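Local coordinates for extracellular sialidase/neuraminidase, putative (Aspergillus fumigatus, PDB 2XCY), which probably hydrolyses the glycosidic bonds of terminal sialic acids or of the related sugar acid KDN, as an extracellular exo-sialidase, at residues E148-L153 with L171-T176; T342-Y347 with W372-L377. All coordinates share one frame; numbering follows the deposited sequence.

Overall arrangement
The chain is built of antiparallel sheets, matching the blades of the six-bladed beta-propeller known for sialidases. Near the N terminus it lays down strand 12-18, which later completes the last sheet. Further along, contact 1 closes a loop of 17 residues: strand 152-158 runs out, turns, returns as 169-170, and helix 172-175 folds back beside the strand's start. Contact 2 follows in series, neither nested in contact 1 nor crossing it, and spans 24 residues. It ties the turn after strand 334-343 to the end of strand 368-375, the neighbour of strand 12-18. The contacts lie on opposite sides of the chain's centre, their nearest atoms about 21 Å apart.

Contact 1. Residues E148-L153 with L171-T176; sequences EGRRHL and LTKELT
T172 meets the other segment with both branches of its side chain. Its OG1 receives the backbone N of L153 at 2.9 Å, with an N-H...O angle of 158°, while CG2 sits over the middle of one face of the R150 guanidinium, 3.5 Å from CZ. A chi1 of -49° divides the work: OG1 lies beside the backbone N of T172, and CG2 is anti to that N. One residue back, the N of L171 donates to the O of L153 at 2.8 Å, so L153 is held through both its N and its O. Its side chain adds apolar packing, with CD2 3.7 Å from CB of L175.

At the guanidinium edge, NH1 of R150 comes within 3.7 Å of NZ of K173. Two waters each accept a bond from NH1 and a weak one from NZ, and K173 also forms a salt bridge with D178; both features should soften the repulsion. A third water links O of R151 to OG1 of T176, 2.8 Å and 2.7 Å from the water oxygen.

Behind this shell stands D170, whose OD1 bonds OG1 of T172 and whose OD2 bonds ND1 of H152. The NE2 of H152 bonds O of W147, a pairing consistent with an imidazole protonated on both nitrogens. L171 occupies the N-cap position, and its O receives the N of L175. A short helix follows directly on the outermost strand, 169-170, of a propeller blade, and an Asp-box (SxDxGxTW), characteristic of sialidase beta-propellers, runs from the end of strand 152-158 into the turn before strand 169-170.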
ATOM      1  N   GLU A 148      24.887  -2.427  -8.618  1.00 10.06           N
ATOM      2  CA  GLU A 148      24.659  -3.570  -7.724  1.00 10.51           C
ATOM      3  C   GLU A 148      24.042  -3.162  -6.393  1.00  9.72           C
ATOM      4  O   GLU A 148      23.303  -3.940  -5.791  1.00  9.89           O
ATOM      5  CB  GLU A 148      25.960  -4.338  -7.443  1.00 10.91           C
ATOM      6  CG  GLU A 148      26.640  -4.925  -8.686  1.00 14.01           C
ATOM      7  CD  GLU A 148      27.431  -3.887  -9.486  1.00 17.93           C
ATOM      8  OE1 GLU A 148      27.724  -2.783  -8.951  1.00 17.95           O
ATOM      9  OE2 GLU A 148      27.750  -4.175 -10.661  1.00 19.76           O
ATOM     10  N   GLY A 149      24.359  -1.948  -5.944  1.00  9.24           N
ATOM     11  CA  GLY A 149      24.060  -1.508  -4.582  1.00  8.53           C
ATOM     12  C   GLY A 149      22.901  -0.534  -4.445  1.00  8.21           C
ATOM     13  O   GLY A 149      22.509  -0.192  -3.331  1.00  8.03           O
ATOM     14  N   ARG A 150      22.358  -0.080  -5.570  1.00  7.82           N
ATOM     15  CA  ARG A 150      21.263   0.894  -5.532  1.00  7.69           C
ATOM     16  C   ARG A 150      19.924   0.187  -5.428  1.00  7.59           C
ATOM     17  O   ARG A 150      19.830  -1.027  -5.616  1.00  7.67           O
ATOM     18  CB  ARG A 150      21.295   1.831  -6.748  1.00  7.41           C
ATOM     19  CG  ARG A 150      20.921   1.169  -8.073  1.00  7.55           C
ATOM     20  CD  ARG A 150      21.099   2.138  -9.223  1.00  6.93           C
ATOM     21  NE  ARG A 150      20.149   3.250  -9.136  1.00  7.03           N
ATOM     22  CZ  ARG A 150      19.877   4.070 -10.142  1.00  7.94           C
ATOM     23  NH1 ARG A 150      20.478   3.902 -11.317  1.00  7.69           N
ATOM     24  NH2 ARG A 150      18.989   5.041  -9.981  1.00  9.13           N
ATOM     25  N   ARG A 151      18.893   0.956  -5.110  1.00  7.25           N
ATOM     26  CA  ARG A 151      17.536   0.456  -5.170  1.00  7.23           C
ATOM     27  C   ARG A 151      17.042   0.545  -6.602  1.00  7.14           C
ATOM     28  O   ARG A 151      17.155   1.599  -7.251  1.00  7.53           O
ATOM     29  CB  ARG A 151      16.646   1.254  -4.220  1.00  6.83           C
ATOM     30  CG  ARG A 151      16.860   0.891  -2.752  1.00  6.97           C
ATOM     31  CD  ARG A 151      15.931  -0.243  -2.328  1.00  7.43           C
ATOM     32  NE  ARG A 151      14.604   0.284  -2.016  1.00  6.66           N
ATOM     33  CZ  ARG A 151      13.591  -0.427  -1.535  1.00  7.11           C
ATOM     34  NH1 ARG A 151      13.720  -1.739  -1.303  1.00  5.96           N
ATOM     35  NH2 ARG A 151      12.441   0.188  -1.285  1.00  5.62           N
ATOM     36  N   HIS A 152      16.507  -0.565  -7.096  1.00  6.83           N
ATOM     37  CA  HIS A 152      16.009  -0.654  -8.464  1.00  6.49           C
ATOM     38  C   HIS A 152      14.494  -0.513  -8.478  1.00  6.61           C
ATOM     39  O   HIS A 152      13.828  -0.719  -7.459  1.00  6.59           O
ATOM     40  CB  HIS A 152      16.405  -1.999  -9.094  1.00  6.45           C
ATOM     41  CG  HIS A 152      17.866  -2.121  -9.416  1.00  5.67           C
ATOM     42  ND1 HIS A 152      18.324  -2.442 -10.675  1.00  7.01           N
ATOM     43  CD2 HIS A 152      18.967  -1.972  -8.643  1.00  6.14           C
ATOM     44  CE1 HIS A 152      19.647  -2.488 -10.663  1.00  5.90           C
ATOM     45  NE2 HIS A 152      20.061  -2.202  -9.442  1.00  7.23           N
ATOM     46  N   LEU A 153      13.964  -0.140  -9.637  1.00  6.73           N
ATOM     47  CA  LEU A 153      12.522  -0.091  -9.851  1.00  6.78           C
ATOM     48  C   LEU A 153      12.164  -1.109 -10.923  1.00  6.82           C
ATOM     49  O   LEU A 153      12.707  -1.074 -12.046  1.00  7.67           O
ATOM     50  CB  LEU A 153      12.097   1.311 -10.296  1.00  6.87           C
ATOM     51  CG  LEU A 153      10.604   1.518 -10.575  1.00  6.89           C
ATOM     52  CD1 LEU A 153       9.830   1.541  -9.272  1.00  8.17           C
ATOM     53  CD2 LEU A 153      10.379   2.810 -11.330  1.00  9.37           C
ATOM     54  N   LEU A 171      13.196  -1.218 -14.764  1.00  7.44           N
ATOM     55  CA  LEU A 171      12.988   0.092 -15.379  1.00  7.76           C
ATOM     56  C   LEU A 171      13.753   1.222 -14.682  1.00  8.12           C
ATOM     57  O   LEU A 171      13.472   2.403 -14.907  1.00  8.00           O
ATOM     58  CB  LEU A 171      11.489   0.417 -15.449  1.00  8.04           C
ATOM     59  CG  LEU A 171      10.600  -0.519 -16.284  1.00  8.74           C
ATOM     60  CD1 LEU A 171       9.158  -0.006 -16.281  1.00  8.07           C
ATOM     61  CD2 LEU A 171      11.126  -0.654 -17.725  1.00  9.76           C
ATOM     62  N   THR A 172      14.737   0.855 -13.860  1.00  8.26           N
ATOM     63  CA  THR A 172      15.519   1.832 -13.082  1.00  8.31           C
ATOM     64  C   THR A 172      16.124   2.920 -13.960  1.00  8.38           C
ATOM     65  O   THR A 172      15.961   4.107 -13.682  1.00  7.88           O
ATOM     66  CB  THR A 172      16.634   1.149 -12.259  1.00  8.21           C
ATOM     67  OG1 THR A 172      16.081   0.047 -11.546  1.00  9.04           O
ATOM     68  CG2 THR A 172      17.249   2.114 -11.251  1.00  7.98           C
ATOM     69  N   LYS A 173      16.790   2.524 -15.043  1.00  8.77           N
ATOM     70  CA  LYS A 173      17.478   3.509 -15.888  1.00  9.36           C
ATOM     71  C   LYS A 173      16.508   4.482 -16.541  1.00  9.55           C
ATOM     72  O   LYS A 173      16.854   5.627 -16.812  1.00  9.26           O
ATOM     73  CB  LYS A 173      18.349   2.829 -16.956  1.00  9.65           C
ATOM     74  CG  LYS A 173      19.567   2.078 -16.409  1.00 12.35           C
ATOM     75  CD  LYS A 173      20.295   2.835 -15.267  1.00 16.99           C
ATOM     76  CE  LYS A 173      21.269   3.918 -15.762  1.00 19.46           C
ATOM     77  NZ  LYS A 173      21.882   4.683 -14.612  1.00 20.82           N
ATOM     78  N   GLU A 174      15.287   4.013 -16.766  1.00  8.99           N
ATOM     79  CA  GLU A 174      14.268   4.784 -17.452  1.00  9.64           C
ATOM     80  C   GLU A 174      13.479   5.674 -16.487  1.00  8.87           C
ATOM     81  O   GLU A 174      13.149   6.816 -16.820  1.00  8.77           O
ATOM     82  CB  GLU A 174      13.324   3.826 -18.184  1.00 10.36           C
ATOM     83  CG  GLU A 174      13.959   3.086 -19.389  1.00 13.75           C
ATOM     84  CD  GLU A 174      14.959   1.950 -19.032  1.00 19.15           C
ATOM     85  OE1 GLU A 174      14.966   1.412 -17.883  1.00 18.47           O
ATOM     86  OE2 GLU A 174      15.749   1.580 -19.943  1.00 21.22           O
ATOM     87  N   LEU A 175      13.182   5.156 -15.297  1.00  7.88           N
ATOM     88  CA  LEU A 175      12.218   5.831 -14.405  1.00  7.58           C
ATOM     89  C   LEU A 175      12.741   6.221 -13.020  1.00  7.38           C
ATOM     90  O   LEU A 175      11.972   6.659 -12.151  1.00  7.28           O
ATOM     91  CB  LEU A 175      10.946   4.987 -14.279  1.00  7.87           C
ATOM     92  CG  LEU A 175      10.200   4.670 -15.584  1.00  8.30           C
ATOM     93  CD1 LEU A 175       9.052   3.701 -15.332  1.00  9.46           C
ATOM     94  CD2 LEU A 175       9.691   5.946 -16.252  1.00  6.98           C
ATOM     95  N   THR A 176      14.041   6.057 -12.804  1.00  6.95           N
ATOM     96  CA  THR A 176      14.674   6.505 -11.561  1.00  6.86           C
ATOM     97  C   THR A 176      15.816   7.435 -11.956  1.00  7.05           C
ATOM     98  O   THR A 176      16.585   7.110 -12.849  1.00  6.57           O
ATOM     99  CB  THR A 176      15.223   5.316 -10.723  1.00  7.03           C
ATOM    100  OG1 THR A 176      14.200   4.324 -10.561  1.00  6.23           O
ATOM    101  CG2 THR A 176      15.681   5.786  -9.341  1.00  7.07           C
TER
HETATM  102  O   HOH W   1      18.961   5.662 -13.279  1.00  8.73           O
HETATM  103  O   HOH W   2      23.083   2.689 -12.042  1.00 17.04           O
HETATM  104  O   HOH W   3      14.893   2.642  -8.533  1.00  7.59           O

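Contact 2. Residues T342-Y347 with W372-L377; sequences TKTGDY and WRRFNL
R374 and D346 join end-on in a bidentate salt bridge across one blade of the beta-propeller. Strand 368-375 is separated from strand 334-343 by strand 349-356, so the bridge ties next-but-one neighbours. It does so beyond the end of strand 334-343, from the type I turn T344-Y347. On the far side of strand 368-375 runs strand 12-18, and this pairing of chain-terminal strands in one blade is the "velcro" closure of a propeller ring.

Each carboxylate oxygen takes one guanidinium nitrogen: NH1 of R374 reaches OD2 of D346 at 2.8 Å, and NH2 reaches OD1 at 2.9 Å. Both oxygens use their syn lone pairs, and the two planes are 14° apart, nearly coplanar, with each oxygen in the guanidinium plane. The arginine chain bends at chi3 (35°) on its way to the carboxylate. NH1 has a second partner in the hydroxyl of Y11.

T344 fixes the carboxylate from within the turn. Its OG1 donates to OD1 of D346 at 2.7 Å, nearly in line with the C-O bond, so OD1 is gripped by two donors; the same OG1 also bonds N of K348. With OD1 held from two directions, rotation of the carboxylate should be restricted.

Further back along both strands, CG2 of T342 lies at the edge of the W372 indole, 4.3 Å from CH2. At the other end OD1 of N376 caps helix 377-381 through N of W379 and also takes the N of Y11. A water bridges the segments there, donating to O of Y347 at 2.7 Å and accepting from N of L377 at 3.0 Å.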
ATOM      1  N   THR A 342      -9.155  -0.450  -1.106  1.00  6.05           N
ATOM      2  CA  THR A 342      -9.870  -0.560  -2.366  1.00  6.38           C
ATOM      3  C   THR A 342     -11.366  -0.443  -2.095  1.00  6.74           C
ATOM      4  O   THR A 342     -11.818  -0.633  -0.963  1.00  6.09           O
ATOM      5  CB  THR A 342      -9.596  -1.926  -3.054  1.00  6.58           C
ATOM      6  OG1 THR A 342     -10.263  -1.963  -4.318  1.00  6.33           O
ATOM      7  CG2 THR A 342     -10.102  -3.083  -2.197  1.00  5.96           C
ATOM      8  N   LYS A 343     -12.130  -0.135  -3.140  1.00  7.46           N
ATOM      9  CA  LYS A 343     -13.566  -0.346  -3.113  1.00  8.47           C
ATOM     10  C   LYS A 343     -13.818  -1.801  -3.489  1.00  8.55           C
ATOM     11  O   LYS A 343     -13.061  -2.394  -4.265  1.00  8.47           O
ATOM     12  CB  LYS A 343     -14.269   0.565  -4.117  1.00  8.82           C
ATOM     13  CG  LYS A 343     -14.293   2.033  -3.735  1.00 11.22           C
ATOM     14  CD  LYS A 343     -15.074   2.837  -4.778  1.00 14.53           C
ATOM     15  CE  LYS A 343     -14.207   3.162  -5.995  1.00 15.80           C
ATOM     16  NZ  LYS A 343     -14.967   3.976  -6.990  1.00 17.57           N
ATOM     17  N   THR A 344     -14.878  -2.377  -2.936  1.00  8.69           N
ATOM     18  CA  THR A 344     -15.318  -3.720  -3.318  1.00  8.97           C
ATOM     19  C   THR A 344     -16.537  -3.616  -4.242  1.00  9.59           C
ATOM     20  O   THR A 344     -17.120  -2.541  -4.383  1.00  9.88           O
ATOM     21  CB  THR A 344     -15.714  -4.537  -2.089  1.00  8.61           C
ATOM     22  OG1 THR A 344     -16.879  -3.948  -1.488  1.00  8.98           O
ATOM     23  CG2 THR A 344     -14.566  -4.567  -1.071  1.00  8.99           C
ATOM     24  N   GLY A 345     -16.928  -4.730  -4.853  1.00  9.95           N
ATOM     25  CA  GLY A 345     -18.106  -4.755  -5.719  1.00 10.36           C
ATOM     26  C   GLY A 345     -19.432  -4.749  -4.971  1.00 10.60           C
ATOM     27  O   GLY A 345     -20.491  -4.604  -5.586  1.00 11.04           O
ATOM     28  N   ASP A 346     -19.395  -4.905  -3.651  1.00  9.89           N
ATOM     29  CA  ASP A 346     -20.628  -4.870  -2.865  1.00  9.95           C
ATOM     30  C   ASP A 346     -20.713  -3.622  -1.986  1.00  9.83           C
ATOM     31  O   ASP A 346     -21.238  -3.664  -0.875  1.00  9.48           O
ATOM     32  CB  ASP A 346     -20.831  -6.172  -2.063  1.00 10.20           C
ATOM     33  CG  ASP A 346     -19.763  -6.398  -0.999  1.00 10.42           C
ATOM     34  OD1 ASP A 346     -18.605  -5.972  -1.187  1.00  9.67           O
ATOM     35  OD2 ASP A 346     -20.091  -7.013   0.038  1.00 12.26           O
ATOM     36  N   TYR A 347     -20.179  -2.516  -2.503  1.00 10.34           N
ATOM     37  CA  TYR A 347     -20.316  -1.186  -1.884  1.00 10.72           C
ATOM     38  C   TYR A 347     -19.719  -1.129  -0.478  1.00 10.39           C
ATOM     39  O   TYR A 347     -20.301  -0.562   0.449  1.00 10.30           O
ATOM     40  CB  TYR A 347     -21.788  -0.732  -1.920  1.00 11.22           C
ATOM     41  CG  TYR A 347     -22.371  -0.858  -3.307  1.00 13.77           C
ATOM     42  CD1 TYR A 347     -22.119   0.111  -4.280  1.00 16.75           C
ATOM     43  CD2 TYR A 347     -23.129  -1.971  -3.667  1.00 15.47           C
ATOM     44  CE1 TYR A 347     -22.631  -0.015  -5.570  1.00 17.02           C
ATOM     45  CE2 TYR A 347     -23.644  -2.106  -4.955  1.00 17.11           C
ATOM     46  CZ  TYR A 347     -23.391  -1.125  -5.894  1.00 17.81           C
ATOM     47  OH  TYR A 347     -23.903  -1.253  -7.165  1.00 19.07           O
ATOM     48  N   TRP A 372      -7.299  -8.128   7.054  1.00  6.02           N
ATOM     49  CA  TRP A 372      -8.203  -7.684   5.980  1.00  5.99           C
ATOM     50  C   TRP A 372      -9.502  -7.200   6.617  1.00  6.01           C
ATOM     51  O   TRP A 372     -10.117  -7.922   7.403  1.00  6.29           O
ATOM     52  CB  TRP A 372      -8.481  -8.835   5.012  1.00  5.24           C
ATOM     53  CG  TRP A 372      -9.621  -8.650   4.033  1.00  6.33           C
ATOM     54  CD1 TRP A 372     -10.787  -9.368   4.003  1.00  4.93           C
ATOM     55  CD2 TRP A 372      -9.696  -7.723   2.931  1.00  6.42           C
ATOM     56  NE1 TRP A 372     -11.577  -8.950   2.961  1.00  7.05           N
ATOM     57  CE2 TRP A 372     -10.940  -7.939   2.288  1.00  6.92           C
ATOM     58  CE3 TRP A 372      -8.843  -6.734   2.428  1.00  6.49           C
ATOM     59  CZ2 TRP A 372     -11.348  -7.206   1.162  1.00  6.59           C
ATOM     60  CZ3 TRP A 372      -9.251  -5.995   1.308  1.00  6.63           C
ATOM     61  CH2 TRP A 372     -10.492  -6.248   0.683  1.00  6.79           C
ATOM     62  N   ARG A 373      -9.901  -5.980   6.274  1.00  6.22           N
ATOM     63  CA  ARG A 373     -11.113  -5.371   6.806  1.00  6.50           C
ATOM     64  C   ARG A 373     -12.048  -5.014   5.672  1.00  6.76           C
ATOM     65  O   ARG A 373     -11.599  -4.579   4.605  1.00  6.90           O
ATOM     66  CB  ARG A 373     -10.772  -4.089   7.570  1.00  6.47           C
ATOM     67  CG  ARG A 373      -9.954  -4.297   8.835  1.00  6.60           C
ATOM     68  CD  ARG A 373      -9.818  -2.983   9.592  1.00  8.01           C
ATOM     69  NE  ARG A 373      -9.388  -3.239  10.958  1.00  8.45           N
ATOM     70  CZ  ARG A 373     -10.211  -3.572  11.949  1.00  9.05           C
ATOM     71  NH1 ARG A 373     -11.525  -3.674  11.738  1.00  9.10           N
ATOM     72  NH2 ARG A 373      -9.713  -3.813  13.154  1.00  9.07           N
ATOM     73  N   ARG A 374     -13.342  -5.210   5.917  1.00  6.76           N
ATOM     74  CA  ARG A 374     -14.406  -4.660   5.091  1.00  6.57           C
ATOM     75  C   ARG A 374     -15.307  -3.810   5.986  1.00  6.78           C
ATOM     76  O   ARG A 374     -15.635  -4.190   7.112  1.00  6.47           O
ATOM     77  CB  ARG A 374     -15.199  -5.778   4.405  1.00  6.54           C
ATOM     78  CG  ARG A 374     -14.434  -6.454   3.233  1.00  6.17           C
ATOM     79  CD  ARG A 374     -14.990  -7.826   2.861  1.00  8.30           C
ATOM     80  NE  ARG A 374     -16.444  -7.920   2.998  1.00  8.21           N
ATOM     81  CZ  ARG A 374     -17.322  -7.578   2.058  1.00 11.00           C
ATOM     82  NH1 ARG A 374     -18.618  -7.694   2.296  1.00 11.29           N
ATOM     83  NH2 ARG A 374     -16.909  -7.115   0.884  1.00 11.89           N
ATOM     84  N   PHE A 375     -15.671  -2.632   5.499  1.00  6.65           N
ATOM     85  CA  PHE A 375     -16.602  -1.770   6.215  1.00  7.04           C
ATOM     86  C   PHE A 375     -17.233  -0.849   5.206  1.00  6.92           C
ATOM     87  O   PHE A 375     -16.642  -0.589   4.147  1.00  7.17           O
ATOM     88  CB  PHE A 375     -15.924  -0.995   7.359  1.00  6.46           C
ATOM     89  CG  PHE A 375     -14.620  -0.324   6.972  1.00  7.20           C
ATOM     90  CD1 PHE A 375     -13.397  -0.955   7.222  1.00  8.04           C
ATOM     91  CD2 PHE A 375     -14.616   0.933   6.375  1.00  6.49           C
ATOM     92  CE1 PHE A 375     -12.187  -0.333   6.870  1.00  6.39           C
ATOM     93  CE2 PHE A 375     -13.428   1.554   6.012  1.00  6.54           C
ATOM     94  CZ  PHE A 375     -12.205   0.916   6.262  1.00  6.04           C
ATOM     95  N   ASN A 376     -18.444  -0.387   5.509  1.00  7.08           N
ATOM     96  CA  ASN A 376     -19.130   0.552   4.624  1.00  7.16           C
ATOM     97  C   ASN A 376     -19.020   1.982   5.126  1.00  7.28           C
ATOM     98  O   ASN A 376     -18.531   2.211   6.234  1.00  7.65           O
ATOM     99  CB  ASN A 376     -20.587   0.138   4.330  1.00  7.10           C
ATOM    100  CG  ASN A 376     -21.475   0.050   5.584  1.00  7.36           C
ATOM    101  OD1 ASN A 376     -21.037   0.265   6.712  1.00  7.77           O
ATOM    102  ND2 ASN A 376     -22.743  -0.296   5.367  1.00  7.01           N
ATOM    103  N   LEU A 377     -19.429   2.942   4.302  1.00  7.22           N
ATOM    104  CA  LEU A 377     -19.394   4.354   4.710  1.00  7.14           C
ATOM    105  C   LEU A 377     -20.223   4.581   5.976  1.00  7.29           C
ATOM    106  O   LEU A 377     -19.843   5.378   6.847  1.00  6.89           O
ATOM    107  CB  LEU A 377     -19.880   5.252   3.577  1.00  7.35           C
ATOM    108  CG  LEU A 377     -19.076   5.270   2.278  1.00  7.55           C
ATOM    109  CD1 LEU A 377     -19.895   5.991   1.229  1.00  7.51           C
ATOM    110  CD2 LEU A 377     -17.695   5.916   2.466  1.00  8.54           C
TER
HETATM  111  O   HOH W   4     -19.452   1.731   1.517  1.00 11.54           O